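Local coordinates for protein oxidoreductase (Thermotoga maritima, PDB 1ZH8) that probably acts as an NADP-dependent oxidoreductase of the Gfo/Idh/MocA family, acting on the CH-OH group of a substrate that is not defined here, at residues A[83-89]-A[107-112]; A[16-20]-A[42-46]; A[30-35]-A[61-65]; A[115-119]-A[316-321]; A[234-238]-A[322-326]. All blocks are in the same frame, centred on the assembly; numbering follows the deposited sequence. Where two conformers were deposited one is given.

How the contacts relate
Contacts 1 to 3 belong to the nucleotide-binding Rossmann domain, and contacts 4 and 5 lead from it to the second domain. Along the chain the segments of contacts 2 and 3 alternate, contact 1 follows, and those of contacts 4 and 5 alternate, both using helix 313-329. Contacts 1 and 2 share the six-stranded parallel sheet, their centres about 14 Å apart, and meet through the Arg20-Asp84 salt bridge. Contact 3 reaches contact 1 through His34, which bonds to Asp87 and Glu112. Contact 5, centre to centre about 13 Å from contact 4 but about 40 Å from contact 2, packs that shared helix against the mixed sheet. The C-terminal helix thus ties the two domains together.

Contact 1. Residues A[83-89]-A[107-112]; sequences VDAVDLT and VHVICE. With NAP (NADP nicotinamide-adenine-dinucleotide phosphate), chain D.
Thr89 and Glu112 touch through CG2 and CG at 3.8 Å, where two neighbouring parallel segments meet NADP. The carboxylate of Glu112 reaches the nicotinamide amide: N7N donates to OE1 over 3.2 Å in an almost straight bond (171°). The first torsion of Glu112 (chi1 -91°) lays CG against the NADP ribose, 3.4 Å from O4D, and the bend at the next bond turns the carboxylate toward the amide. Its other oxygen, OE2, is bonded to His34 NE2, and the second ring nitrogen of that histidine holds Asp87 OD2, so one imidazole positions two carboxylates. Thr89 OG1 is anchored on Gly25 O in the glycine-rich turn.

Behind this polar end the backbones are laced by five bonds, such as Ile110 N to Val86 O and Leu88 N to Ile110 O, each 2.9 Å. Side chains alternate between the faces. With Val86, Val109 and Cys111, Leu88 shares the face covered by helices 74-79 and 95-104; its CD1 lies 3.4 Å from Val109 CG1 and 4.0 Å from Cys111 SG. The branched valines suit a buried strand. Toward helix 290-303, Asp87 runs alongside Ile110, OD1 being 3.6 Å from CG2.

Strand 85-88, helix 95-104 and strand 108-112 make a beta-alpha-beta unit of the Rossmann fold, and Glu112 with Lys113 fits the start of the Glu-Lys-Pro signature of the Gfo/Idh/MocA family, at the nicotinamide site.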
# COMPACT_ATOMS: atom_id res chain seq x y z
N VAL A 83 -4.74 34.77 -33.30
CA VAL A 83 -4.37 33.45 -32.80
C VAL A 83 -4.99 32.24 -33.56
O VAL A 83 -6.13 32.26 -33.99
CB VAL A 83 -4.73 33.33 -31.31
CG1 VAL A 83 -4.01 34.39 -30.49
CG2 VAL A 83 -6.25 33.45 -31.12
N ASP A 84 -4.21 31.18 -33.68
CA ASP A 84 -4.67 29.90 -34.21
C ASP A 84 -5.08 28.98 -33.07
O ASP A 84 -5.90 28.07 -33.24
CB ASP A 84 -3.53 29.26 -35.01
CG ASP A 84 -3.11 30.10 -36.21
OD1 ASP A 84 -3.99 30.44 -37.03
OD2 ASP A 84 -1.91 30.44 -36.34
N ALA A 85 -4.49 29.22 -31.89
CA ALA A 85 -4.76 28.43 -30.71
C ALA A 85 -4.50 29.24 -29.46
O ALA A 85 -3.83 30.29 -29.50
CB ALA A 85 -3.91 27.14 -30.70
N VAL A 86 -5.03 28.76 -28.35
CA VAL A 86 -4.81 29.39 -27.08
C VAL A 86 -4.30 28.36 -26.07
O VAL A 86 -4.58 27.15 -26.17
CB VAL A 86 -6.09 30.13 -26.57
CG1 VAL A 86 -6.48 31.29 -27.53
CG2 VAL A 86 -7.28 29.17 -26.40
N ASP A 87 -3.50 28.85 -25.13
CA ASP A 87 -2.96 28.02 -24.07
C ASP A 87 -3.58 28.47 -22.75
O ASP A 87 -3.38 29.60 -22.32
CB ASP A 87 -1.44 28.18 -24.06
CG ASP A 87 -0.76 27.36 -22.98
OD1 ASP A 87 -1.38 26.38 -22.49
OD2 ASP A 87 0.40 27.71 -22.62
N LEU A 88 -4.33 27.58 -22.11
CA LEU A 88 -5.01 27.94 -20.88
C LEU A 88 -4.26 27.41 -19.68
O LEU A 88 -4.11 26.19 -19.52
CB LEU A 88 -6.46 27.45 -20.87
CG LEU A 88 -7.27 27.58 -22.17
CD1 LEU A 88 -8.66 26.89 -22.08
CD2 LEU A 88 -7.40 29.03 -22.58
N THR A 89 -3.76 28.34 -18.86
CA THR A 89 -3.11 27.98 -17.60
C THR A 89 -3.86 28.67 -16.47
O THR A 89 -3.37 29.63 -15.87
CB THR A 89 -1.62 28.40 -17.60
OG1 THR A 89 -1.49 29.68 -18.24
CG2 THR A 89 -0.79 27.38 -18.39
N VAL A 107 -11.06 28.10 -32.64
CA VAL A 107 -9.65 28.21 -32.22
C VAL A 107 -9.24 26.94 -31.48
O VAL A 107 -9.97 26.48 -30.62
CB VAL A 107 -9.45 29.48 -31.33
CG1 VAL A 107 -8.15 29.43 -30.60
CG2 VAL A 107 -9.53 30.75 -32.18
N HIS A 108 -8.07 26.36 -31.80
CA HIS A 108 -7.56 25.20 -31.03
C HIS A 108 -7.23 25.59 -29.60
O HIS A 108 -6.95 26.76 -29.31
CB HIS A 108 -6.31 24.60 -31.66
CG HIS A 108 -6.47 24.27 -33.10
ND1 HIS A 108 -7.03 23.09 -33.54
CD2 HIS A 108 -6.14 24.97 -34.21
CE1 HIS A 108 -7.05 23.08 -34.86
NE2 HIS A 108 -6.51 24.21 -35.29
N VAL A 109 -7.25 24.61 -28.71
CA VAL A 109 -6.96 24.84 -27.30
C VAL A 109 -5.98 23.79 -26.77
O VAL A 109 -6.21 22.59 -26.93
CB VAL A 109 -8.23 24.72 -26.40
CG1 VAL A 109 -7.97 25.33 -25.04
CG2 VAL A 109 -9.43 25.36 -27.02
N ILE A 110 -4.88 24.25 -26.16
CA ILE A 110 -4.13 23.43 -25.24
C ILE A 110 -4.41 23.89 -23.81
O ILE A 110 -4.30 25.06 -23.48
CB ILE A 110 -2.62 23.38 -25.56
CG1 ILE A 110 -1.89 22.48 -24.55
CG2 ILE A 110 -2.01 24.79 -25.65
CD1 ILE A 110 -0.48 22.03 -25.02
N CYS A 111 -4.80 22.95 -22.97
CA CYS A 111 -5.29 23.29 -21.65
C CYS A 111 -4.66 22.40 -20.62
O CYS A 111 -4.51 21.19 -20.82
CB CYS A 111 -6.81 23.15 -21.61
SG CYS A 111 -7.55 23.60 -20.03
N GLU A 112 -4.30 23.01 -19.51
CA GLU A 112 -3.63 22.32 -18.43
C GLU A 112 -4.53 21.30 -17.74
O GLU A 112 -5.75 21.43 -17.74
CB GLU A 112 -3.06 23.32 -17.40
CG GLU A 112 -1.64 23.73 -17.69
CD GLU A 112 -0.65 22.58 -17.51
OE1 GLU A 112 -1.06 21.50 -17.01
OE2 GLU A 112 0.52 22.73 -17.90
PA NAP D . -1.79 30.38 -10.78
O1A NAP D . -0.41 30.84 -10.49
O2A NAP D . -2.79 30.86 -9.81
O5B NAP D . -2.14 30.77 -12.30
C5B NAP D . -3.47 31.06 -12.67
C4B NAP D . -3.46 32.30 -13.53
O4B NAP D . -4.74 32.51 -14.11
C3B NAP D . -3.15 33.55 -12.72
O3B NAP D . -2.39 34.36 -13.57
C2B NAP D . -4.54 34.13 -12.51
O2B NAP D . -4.78 35.48 -12.11
C1B NAP D . -5.14 33.85 -13.87
N9A NAP D . -6.60 33.97 -13.84
C8A NAP D . -7.45 33.69 -12.79
N7A NAP D . -8.71 33.92 -13.20
C5A NAP D . -8.67 34.35 -14.49
C6A NAP D . -9.65 34.72 -15.40
N6A NAP D . -10.93 34.73 -15.05
N1A NAP D . -9.31 35.09 -16.67
C2A NAP D . -7.98 35.11 -17.04
N3A NAP D . -7.01 34.74 -16.15
C4A NAP D . -7.35 34.37 -14.90
O3 NAP D . -1.81 28.78 -10.76
PN NAP D . -0.86 27.85 -11.67
O1N NAP D . -0.15 28.57 -12.76
O2N NAP D . -0.18 27.07 -10.64
O5D NAP D . -1.89 26.85 -12.40
C5D NAP D . -2.61 27.17 -13.58
C4D NAP D . -2.94 25.88 -14.33
O4D NAP D . -1.72 25.19 -14.60
C3D NAP D . -3.79 24.94 -13.47
O3D NAP D . -4.79 24.32 -14.25
C2D NAP D . -2.83 23.90 -12.95
O2D NAP D . -3.45 22.64 -12.74
C1D NAP D . -1.79 23.87 -14.06
N1N NAP D . -0.49 23.43 -13.55
C2N NAP D . 0.08 22.33 -14.11
C3N NAP D . 1.31 21.85 -13.65
C7N NAP D . 2.05 20.77 -14.41
O7N NAP D . 3.26 20.34 -13.86
N7N NAP D . 1.56 20.26 -15.56
C4N NAP D . 1.96 22.53 -12.61
C5N NAP D . 1.38 23.68 -12.06
C6N NAP D . 0.14 24.12 -12.53
P2B NAP D . -3.86 36.80 -12.12
O1X NAP D . -3.90 37.50 -13.46
O2X NAP D . -2.42 36.47 -11.80
O3X NAP D . -4.48 37.68 -11.05

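Contact 2. Residues A[16-20]-A[42-46]; sequences LRKIR and SHLFE
Lys18 NZ donates to Ser42 O over 2.8 Å, and to a water at the same separation that passes a bond on to Phe45 O. The carbonyl of Ser42 points almost straight at the ammonium group, with a C=O...N angle of 165°. Beyond CG the lysine chain is extended, spanning the gap to the turn before strand 45-51, and its methylenes lie along the backbone carbonyls of His43 and Leu44. A long flexible chain with a charged end suits this exposed position at the start of the strands.

Beneath it the strands pair in parallel. Ile19 N donates to Leu44 O at 2.8 Å, and Ile19 O accepts from Glu46 N at 3.0 Å, so one residue uses both of its backbone groups across the pair. Its side chain lies beside that of Phe45 and points the same way: CB is 3.8 Å from the ring atom CD1, while the tip, CD1, rests 3.9 Å from Phe45 CE1. With CG1 anti to the carbonyl carbon (chi1 -66°), the longer branch of Ile19 follows the ring. A serine in place of Ile19 would probably open a gap beside Phe45 and leave that ring less firmly held.

Helix 290-303 covers this side, with Tyr299 and Val302 on Ile19 and Phe298 on Phe45. Arg20, directed elsewhere, bonds to Gly81 O and Asp84, and helix 28-39 links the two strands.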
# COMPACT_ATOMS: atom_id res chain seq x y z
N LEU A 16 8.40 25.73 -42.35
CA LEU A 16 7.43 25.24 -41.32
C LEU A 16 6.58 26.40 -40.80
O LEU A 16 7.09 27.25 -40.06
CB LEU A 16 8.16 24.58 -40.13
CG LEU A 16 8.69 23.13 -40.18
CD1 LEU A 16 9.55 22.82 -38.95
CD2 LEU A 16 7.59 22.07 -40.36
N ARG A 17 5.29 26.43 -41.20
CA ARG A 17 4.31 27.43 -40.70
C ARG A 17 4.16 27.34 -39.17
O ARG A 17 4.19 26.25 -38.60
CB ARG A 17 2.93 27.28 -41.37
CG ARG A 17 2.04 28.55 -41.22
CD ARG A 17 0.67 28.37 -41.87
NE ARG A 17 -0.10 29.61 -41.84
CZ ARG A 17 -0.03 30.58 -42.76
NH1 ARG A 17 0.77 30.44 -43.80
NH2 ARG A 17 -0.77 31.67 -42.63
N LYS A 18 4.00 28.48 -38.52
CA LYS A 18 3.91 28.53 -37.07
C LYS A 18 2.47 28.59 -36.57
O LYS A 18 1.58 29.10 -37.25
CB LYS A 18 4.69 29.73 -36.51
CG LYS A 18 6.19 29.71 -36.79
CD LYS A 18 6.86 30.86 -36.05
CE LYS A 18 8.31 31.03 -36.46
NZ LYS A 18 8.96 31.95 -35.49
N ILE A 19 2.26 28.05 -35.37
CA ILE A 19 1.00 28.18 -34.67
C ILE A 19 1.03 29.49 -33.88
O ILE A 19 1.86 29.65 -32.98
CB ILE A 19 0.76 26.99 -33.73
CG1 ILE A 19 0.58 25.70 -34.54
CG2 ILE A 19 -0.45 27.22 -32.82
CD1 ILE A 19 0.34 24.43 -33.65
N ARG A 20 0.14 30.42 -34.24
CA ARG A 20 -0.02 31.68 -33.51
C ARG A 20 -0.79 31.39 -32.23
O ARG A 20 -1.92 30.89 -32.27
CB ARG A 20 -0.74 32.73 -34.36
CG ARG A 20 0.04 33.17 -35.62
CD ARG A 20 -0.82 34.04 -36.53
NE ARG A 20 -2.14 33.44 -36.75
CZ ARG A 20 -3.27 34.11 -36.95
NH1 ARG A 20 -3.31 35.44 -36.98
NH2 ARG A 20 -4.39 33.42 -37.13
N SER A 42 10.45 28.05 -30.76
CA SER A 42 10.03 29.24 -31.51
C SER A 42 9.97 28.98 -33.02
O SER A 42 9.46 29.80 -33.78
CB SER A 42 10.90 30.45 -31.20
OG SER A 42 12.25 30.10 -31.38
N HIS A 43 10.48 27.84 -33.46
CA HIS A 43 10.33 27.47 -34.85
C HIS A 43 8.93 26.91 -35.13
O HIS A 43 8.53 26.78 -36.29
CB HIS A 43 11.43 26.50 -35.28
CG HIS A 43 11.49 25.26 -34.45
ND1 HIS A 43 12.00 25.24 -33.18
CD2 HIS A 43 11.10 23.99 -34.72
CE1 HIS A 43 11.92 24.01 -32.69
NE2 HIS A 43 11.37 23.23 -33.60
N LEU A 44 8.18 26.60 -34.06
CA LEU A 44 6.82 26.02 -34.17
C LEU A 44 5.69 26.95 -33.68
O LEU A 44 4.55 26.89 -34.18
CB LEU A 44 6.73 24.69 -33.41
CG LEU A 44 7.73 23.53 -33.61
CD1 LEU A 44 7.30 22.36 -32.73
CD2 LEU A 44 7.82 23.10 -35.06
N PHE A 45 6.02 27.80 -32.71
CA PHE A 45 5.04 28.66 -32.05
C PHE A 45 5.47 30.12 -32.07
O PHE A 45 6.65 30.44 -31.91
CB PHE A 45 4.84 28.22 -30.59
CG PHE A 45 4.26 26.85 -30.46
CD1 PHE A 45 2.89 26.65 -30.58
CD2 PHE A 45 5.08 25.75 -30.26
CE1 PHE A 45 2.35 25.39 -30.48
CE2 PHE A 45 4.55 24.47 -30.14
CZ PHE A 45 3.19 24.28 -30.26
N GLU A 46 4.49 30.99 -32.26
CA GLU A 46 4.67 32.40 -32.00
C GLU A 46 3.60 32.87 -31.02
O GLU A 46 2.39 32.66 -31.24
CB GLU A 46 4.62 33.22 -33.28
CG GLU A 46 5.16 34.66 -33.09
CD GLU A 46 4.76 35.61 -34.21
OE1 GLU A 46 3.84 35.28 -35.00
OE2 GLU A 46 5.36 36.70 -34.30
O HOH W 1 8.01 32.41 -32.92

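Contact 3. Residues A[30-35]-A[61-65]; sequences ARELHL and FAKMV
The helix segments 30-35 and 61-65 run roughly side by side, their axes 33° apart and 11.4 Å at closest approach, a distance spanned by large side chains. Phe61 carries the contact. A chi1 of -170°, which sets CG opposite the backbone N, carries the ring to the first helix, where it arrives with an edge: CE1 is 3.6 Å from Ala30 O and 3.9 Å from Ala30 CB, and Arg31 CG also lies in the ring plane. The small alanine lets the ring come this near. Ala30 O is also the acceptor of Leu35 N in a wider, pi-type turn.

One turn on, Leu35 projects between two partners, CD2 against CB of the selenomethionine Met64 and CD1 against Val65 CG2, both at 3.8 Å. Farther out, the aliphatic part of Arg31 lies against the selenium, with CD 4.0 Å from Met64 SE, while its NH1 forms a salt bridge with Glu32 OE2.

Leu35, Phe61 and Val65 also rest on strand 45-51, so both helices lie on one side of the parallel sheet, as in a Rossmann fold. Ala30 is consistent with the last position of its GxGxxA dinucleotide-binding motif, and Leu33 touches NADP.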
# COMPACT_ATOMS: atom_id res chain seq x y z
N ALA A 30 2.40 29.32 -16.52
CA ALA A 30 2.70 30.05 -17.74
C ALA A 30 4.14 30.60 -17.74
O ALA A 30 4.86 30.44 -18.72
CB ALA A 30 1.69 31.16 -17.97
N ARG A 31 4.55 31.23 -16.65
CA ARG A 31 5.84 31.86 -16.56
C ARG A 31 6.95 30.82 -16.48
O ARG A 31 7.99 30.96 -17.12
CB ARG A 31 5.94 32.72 -15.29
CG ARG A 31 5.26 34.10 -15.32
CD ARG A 31 5.75 34.96 -14.14
NE ARG A 31 5.14 34.49 -12.91
CZ ARG A 31 5.75 33.82 -11.93
NH1 ARG A 31 7.06 33.54 -11.99
NH2 ARG A 31 5.05 33.43 -10.88
N GLU A 32 6.74 29.79 -15.67
CA GLU A 32 7.86 29.01 -15.17
C GLU A 32 8.00 27.68 -15.90
O GLU A 32 9.09 27.12 -15.97
CB GLU A 32 7.74 28.81 -13.65
CG GLU A 32 8.12 30.06 -12.84
CD GLU A 32 8.10 29.87 -11.32
OE1 GLU A 32 8.00 28.71 -10.85
OE2 GLU A 32 8.19 30.89 -10.59
N LEU A 33 6.88 27.21 -16.45
CA LEU A 33 6.83 25.89 -17.04
C LEU A 33 6.57 25.99 -18.55
O LEU A 33 7.29 25.38 -19.34
CB LEU A 33 5.76 25.04 -16.31
CG LEU A 33 5.97 24.84 -14.79
CD1 LEU A 33 4.85 24.02 -14.20
CD2 LEU A 33 7.32 24.16 -14.47
N HIS A 34 5.59 26.80 -18.95
CA HIS A 34 5.22 26.92 -20.37
C HIS A 34 6.15 27.78 -21.20
O HIS A 34 6.58 27.38 -22.26
CB HIS A 34 3.76 27.33 -20.55
CG HIS A 34 2.79 26.23 -20.24
ND1 HIS A 34 1.58 26.09 -20.89
CD2 HIS A 34 2.87 25.19 -19.37
CE1 HIS A 34 0.95 25.03 -20.41
NE2 HIS A 34 1.72 24.47 -19.49
N LEU A 35 6.47 28.97 -20.70
CA LEU A 35 7.29 29.87 -21.47
C LEU A 35 8.69 29.31 -21.79
O LEU A 35 9.11 29.35 -22.93
CB LEU A 35 7.40 31.23 -20.80
CG LEU A 35 8.09 32.31 -21.62
CD1 LEU A 35 7.25 32.69 -22.85
CD2 LEU A 35 8.33 33.51 -20.73
N PHE A 61 4.32 39.45 -18.09
CA PHE A 61 4.45 38.30 -18.97
C PHE A 61 4.76 38.72 -20.42
O PHE A 61 5.66 38.15 -21.04
CB PHE A 61 3.20 37.43 -18.92
CG PHE A 61 3.36 36.11 -19.62
CD1 PHE A 61 3.91 35.02 -18.97
CD2 PHE A 61 2.96 35.96 -20.95
CE1 PHE A 61 4.05 33.80 -19.63
CE2 PHE A 61 3.10 34.75 -21.60
CZ PHE A 61 3.65 33.67 -20.95
N ALA A 62 4.02 39.70 -20.95
CA ALA A 62 4.33 40.23 -22.29
C ALA A 62 5.82 40.59 -22.47
O ALA A 62 6.40 40.30 -23.52
CB ALA A 62 3.45 41.43 -22.63
N LYS A 63 6.44 41.19 -21.46
CA LYS A 63 7.85 41.61 -21.57
C LYS A 63 8.80 40.42 -21.65
O LYS A 63 9.75 40.44 -22.43
CB LYS A 63 8.27 42.58 -20.45
CG LYS A 63 7.83 44.02 -20.68
CD LYS A 63 8.64 44.99 -19.83
N MSE A 64 8.54 39.39 -20.84
CA MSE A 64 9.31 38.16 -20.91
C MSE A 64 9.25 37.54 -22.32
O MSE A 64 10.23 36.97 -22.78
CB MSE A 64 8.83 37.16 -19.84
CG MSE A 64 8.95 37.66 -18.38
SE MSE A 64 8.10 36.47 -17.00
CE MSE A 64 9.72 35.33 -16.50
N VAL A 65 8.11 37.68 -23.00
CA VAL A 65 7.87 37.11 -24.33
C VAL A 65 8.51 37.89 -25.46
O VAL A 65 9.06 37.31 -26.40
CB VAL A 65 6.35 37.01 -24.64
CG1 VAL A 65 6.09 36.59 -26.10
CG2 VAL A 65 5.68 36.06 -23.67

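Contact 4. Residues A[115-119]-A[316-321]; sequences ISTDV and ALKDLA
Leu320, its chi1 of -177° swinging the side chain out to the loop, presses CD2 on the flat backbone groups of 115-119, 3.3 Å from Ser116 O and 3.7 Å from Asp118 C; the other flat group, the Asp118 carboxylate, receives Thr117 OG1 from well above its plane, at OD2. Its other oxygen, OD1, caps the start of helix 119-131 and bonds to Thr121 OG1. A short acidic side chain suits an N-cap, where backbone N-H groups need acceptors.

No direct hydrogen bond joins the two segments; their side chains meet through apolar packing. Ile115 meets three residues of the helix: CB lies 3.8 Å from Ala316 CB, CG2 3.7 Å from Leu320 CD2, and CD1 near Leu317 CB. Ala316 presents only a methyl, so Ile115 can settle close. Val119 stands across Leu317, CG1 to CD1 at 4.1 Å, and turns CG2 over Ala321 CA at 3.7 Å. A water joins the backbones, accepting from Ile115 N and donating to Ala316 O.

Glu324 accepts from Val119 N, extending the contact along helix 313-329. The contact lashes the loop between strand 108-112 and helix 119-131 to the C-terminal helix, the joint between the two lobes of this Gfo/Idh/MocA-type fold.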
# COMPACT_ATOMS: atom_id res chain seq x y z
N ILE A 115 -8.32 17.96 -16.41
CA ILE A 115 -9.30 18.28 -17.43
C ILE A 115 -10.39 19.24 -16.90
O ILE A 115 -10.71 20.22 -17.57
CB ILE A 115 -9.91 17.01 -18.07
CG1 ILE A 115 -10.77 17.38 -19.28
CG2 ILE A 115 -10.69 16.19 -17.06
CD1 ILE A 115 -11.51 16.18 -19.91
N SER A 116 -10.93 18.97 -15.71
CA SER A 116 -11.92 19.85 -15.08
C SER A 116 -12.00 19.57 -13.57
O SER A 116 -11.15 18.88 -13.04
CB SER A 116 -13.30 19.71 -15.72
OG SER A 116 -14.16 20.74 -15.26
N THR A 117 -13.02 20.11 -12.91
CA THR A 117 -13.08 20.10 -11.46
C THR A 117 -13.52 18.75 -10.93
O THR A 117 -13.27 18.41 -9.76
CB THR A 117 -14.09 21.15 -10.94
OG1 THR A 117 -15.35 20.92 -11.59
CG2 THR A 117 -13.62 22.57 -11.26
N ASP A 118 -14.20 17.99 -11.79
CA ASP A 118 -14.75 16.67 -11.47
C ASP A 118 -15.17 15.96 -12.76
O ASP A 118 -15.17 16.57 -13.85
CB ASP A 118 -15.97 16.80 -10.53
CG ASP A 118 -16.96 17.83 -11.03
OD1 ASP A 118 -17.63 17.56 -12.03
OD2 ASP A 118 -17.04 18.94 -10.45
N VAL A 119 -15.55 14.70 -12.65
CA VAL A 119 -15.88 13.90 -13.84
C VAL A 119 -17.14 14.34 -14.59
O VAL A 119 -17.12 14.38 -15.82
CB VAL A 119 -15.88 12.38 -13.55
CG1 VAL A 119 -16.33 11.61 -14.77
CG2 VAL A 119 -14.48 11.95 -13.18
N ALA A 316 -7.51 12.24 -20.15
CA ALA A 316 -7.40 13.09 -18.98
C ALA A 316 -8.60 12.83 -18.09
O ALA A 316 -8.50 12.86 -16.86
CB ALA A 316 -7.35 14.55 -19.38
N LEU A 317 -9.73 12.53 -18.73
CA LEU A 317 -10.93 12.26 -17.97
C LEU A 317 -10.72 10.98 -17.16
O LEU A 317 -11.07 10.92 -15.98
CB LEU A 317 -12.15 12.18 -18.89
CG LEU A 317 -13.48 12.10 -18.12
CD1 LEU A 317 -13.74 13.38 -17.39
CD2 LEU A 317 -14.66 11.74 -19.03
N LYS A 318 -10.11 9.98 -17.79
CA LYS A 318 -9.76 8.74 -17.09
C LYS A 318 -8.77 8.97 -15.94
O LYS A 318 -8.89 8.33 -14.90
CB LYS A 318 -9.22 7.67 -18.06
CG LYS A 318 -10.28 7.16 -19.04
CD LYS A 318 -9.65 6.35 -20.19
CE LYS A 318 -10.76 5.69 -21.02
NZ LYS A 318 -10.26 4.80 -22.09
N ASP A 319 -7.83 9.90 -16.10
CA ASP A 319 -6.95 10.23 -14.99
C ASP A 319 -7.76 10.78 -13.81
O ASP A 319 -7.57 10.38 -12.65
CB ASP A 319 -5.89 11.26 -15.37
CG ASP A 319 -5.00 10.81 -16.51
OD1 ASP A 319 -4.74 9.59 -16.65
OD2 ASP A 319 -4.54 11.71 -17.25
N LEU A 320 -8.68 11.69 -14.13
CA LEU A 320 -9.43 12.36 -13.10
C LEU A 320 -10.34 11.35 -12.41
O LEU A 320 -10.38 11.30 -11.19
CB LEU A 320 -10.20 13.55 -13.69
CG LEU A 320 -10.99 14.42 -12.73
CD1 LEU A 320 -10.14 14.89 -11.57
CD2 LEU A 320 -11.52 15.62 -13.47
N ALA A 321 -11.01 10.50 -13.18
CA ALA A 321 -11.87 9.42 -12.66
C ALA A 321 -11.20 8.52 -11.60
O ALA A 321 -11.82 8.18 -10.59
CB ALA A 321 -12.41 8.57 -13.81
O HOH W 2 -6.93 15.45 -15.99

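Contact 5. Residues A[234-238]-A[322-326]; sequences LSSIF and FIEAC
Phe238 and Phe322 form a T-shaped pair: the edge of Phe322 points into the face of Phe238, with centroids 5.2 Å apart and planes at 84°. Phe322 CE1 stands 3.9 Å above the plane of the Phe238 ring, over its centre. A chi1 of 47° puts CG of Phe238 between the backbone N and the carbonyl carbon, and chi2 of -80° turns the ring face toward Phe322, which reaches straight out with CG anti to its N.

One helical turn on, Cys326 packs against the same strand. Its CB fits against both methyls of Leu234, 3.8 Å from each of CD1 and CD2, while SG lies over one face of Phe322 toward the rim and 4.1 Å from Ser236 CB. The small serine suits the middle of the strand, and its OG is satisfied by Tyr248 O. An alanine replacing Phe238 would probably leave the edge of Phe322 without its aromatic face and open a gap between helix and sheet.

On the other side of strand 233-240, Ser235 and Ile237 meet the second subunit. No hydrogen bond joins the two segments, so the helix is held to the sheet by shape, sulfur and aromatic packing in a wholly buried setting.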
# COMPACT_ATOMS: atom_id res chain seq x y z
N LEU A 234 -3.75 10.53 0.77
CA LEU A 234 -4.54 9.50 0.13
C LEU A 234 -3.77 8.18 0.20
O LEU A 234 -2.57 8.16 -0.07
CB LEU A 234 -4.83 9.89 -1.31
CG LEU A 234 -5.54 8.82 -2.14
CD1 LEU A 234 -6.93 8.66 -1.55
CD2 LEU A 234 -5.63 9.20 -3.60
N SER A 235 -4.43 7.10 0.60
CA SER A 235 -3.87 5.75 0.46
C SER A 235 -4.89 4.84 -0.22
O SER A 235 -6.08 4.83 0.14
CB SER A 235 -3.47 5.18 1.81
OG SER A 235 -2.59 4.08 1.65
N SER A 236 -4.42 4.06 -1.19
CA SER A 236 -5.32 3.29 -2.05
C SER A 236 -4.77 1.94 -2.46
O SER A 236 -3.56 1.77 -2.61
CB SER A 236 -5.61 4.09 -3.32
OG SER A 236 -4.44 4.23 -4.08
N ILE A 237 -5.67 0.98 -2.65
CA ILE A 237 -5.35 -0.23 -3.43
C ILE A 237 -6.27 -0.28 -4.61
O ILE A 237 -7.40 0.24 -4.59
CB ILE A 237 -5.55 -1.55 -2.66
CG1 ILE A 237 -6.80 -1.48 -1.80
CG2 ILE A 237 -4.34 -1.87 -1.80
CD1 ILE A 237 -7.23 -2.82 -1.33
N PHE A 238 -5.80 -0.93 -5.65
CA PHE A 238 -6.60 -1.06 -6.85
C PHE A 238 -6.08 -2.25 -7.64
O PHE A 238 -5.04 -2.83 -7.33
CB PHE A 238 -6.55 0.24 -7.68
CG PHE A 238 -5.16 0.80 -7.86
CD1 PHE A 238 -4.54 1.55 -6.83
CD2 PHE A 238 -4.46 0.58 -9.03
CE1 PHE A 238 -3.27 2.08 -6.97
CE2 PHE A 238 -3.16 1.12 -9.19
CZ PHE A 238 -2.57 1.87 -8.16
N PHE A 322 -9.94 8.14 -11.84
CA PHE A 322 -9.18 7.39 -10.85
C PHE A 322 -9.15 8.14 -9.51
O PHE A 322 -9.49 7.58 -8.47
CB PHE A 322 -7.75 7.09 -11.34
CG PHE A 322 -6.86 6.50 -10.27
CD1 PHE A 322 -6.81 5.12 -10.07
CD2 PHE A 322 -6.08 7.32 -9.46
CE1 PHE A 322 -5.99 4.56 -9.09
CE2 PHE A 322 -5.26 6.77 -8.46
CZ PHE A 322 -5.22 5.38 -8.28
N ILE A 323 -8.76 9.42 -9.54
CA ILE A 323 -8.69 10.22 -8.32
C ILE A 323 -10.07 10.45 -7.72
O ILE A 323 -10.27 10.23 -6.52
CB ILE A 323 -7.96 11.56 -8.54
CG1 ILE A 323 -6.51 11.31 -9.00
CG2 ILE A 323 -7.97 12.40 -7.27
CD1 ILE A 323 -5.70 10.58 -8.00
N GLU A 324 -11.03 10.84 -8.54
CA GLU A 324 -12.38 11.05 -8.01
C GLU A 324 -12.93 9.78 -7.32
O GLU A 324 -13.56 9.87 -6.27
CB GLU A 324 -13.33 11.57 -9.08
CG GLU A 324 -14.72 11.92 -8.53
CD GLU A 324 -15.55 12.79 -9.47
OE1 GLU A 324 -14.98 13.52 -10.32
OE2 GLU A 324 -16.78 12.73 -9.35
N ALA A 325 -12.65 8.61 -7.88
CA ALA A 325 -13.03 7.34 -7.24
C ALA A 325 -12.40 7.17 -5.85
O ALA A 325 -13.11 6.84 -4.90
CB ALA A 325 -12.69 6.16 -8.13
N CYS A 326 -11.09 7.38 -5.75
CA CYS A 326 -10.37 7.37 -4.48
C CYS A 326 -10.94 8.32 -3.42
O CYS A 326 -11.07 7.95 -2.27
CB CYS A 326 -8.92 7.76 -4.70
SG CYS A 326 -7.98 6.51 -5.57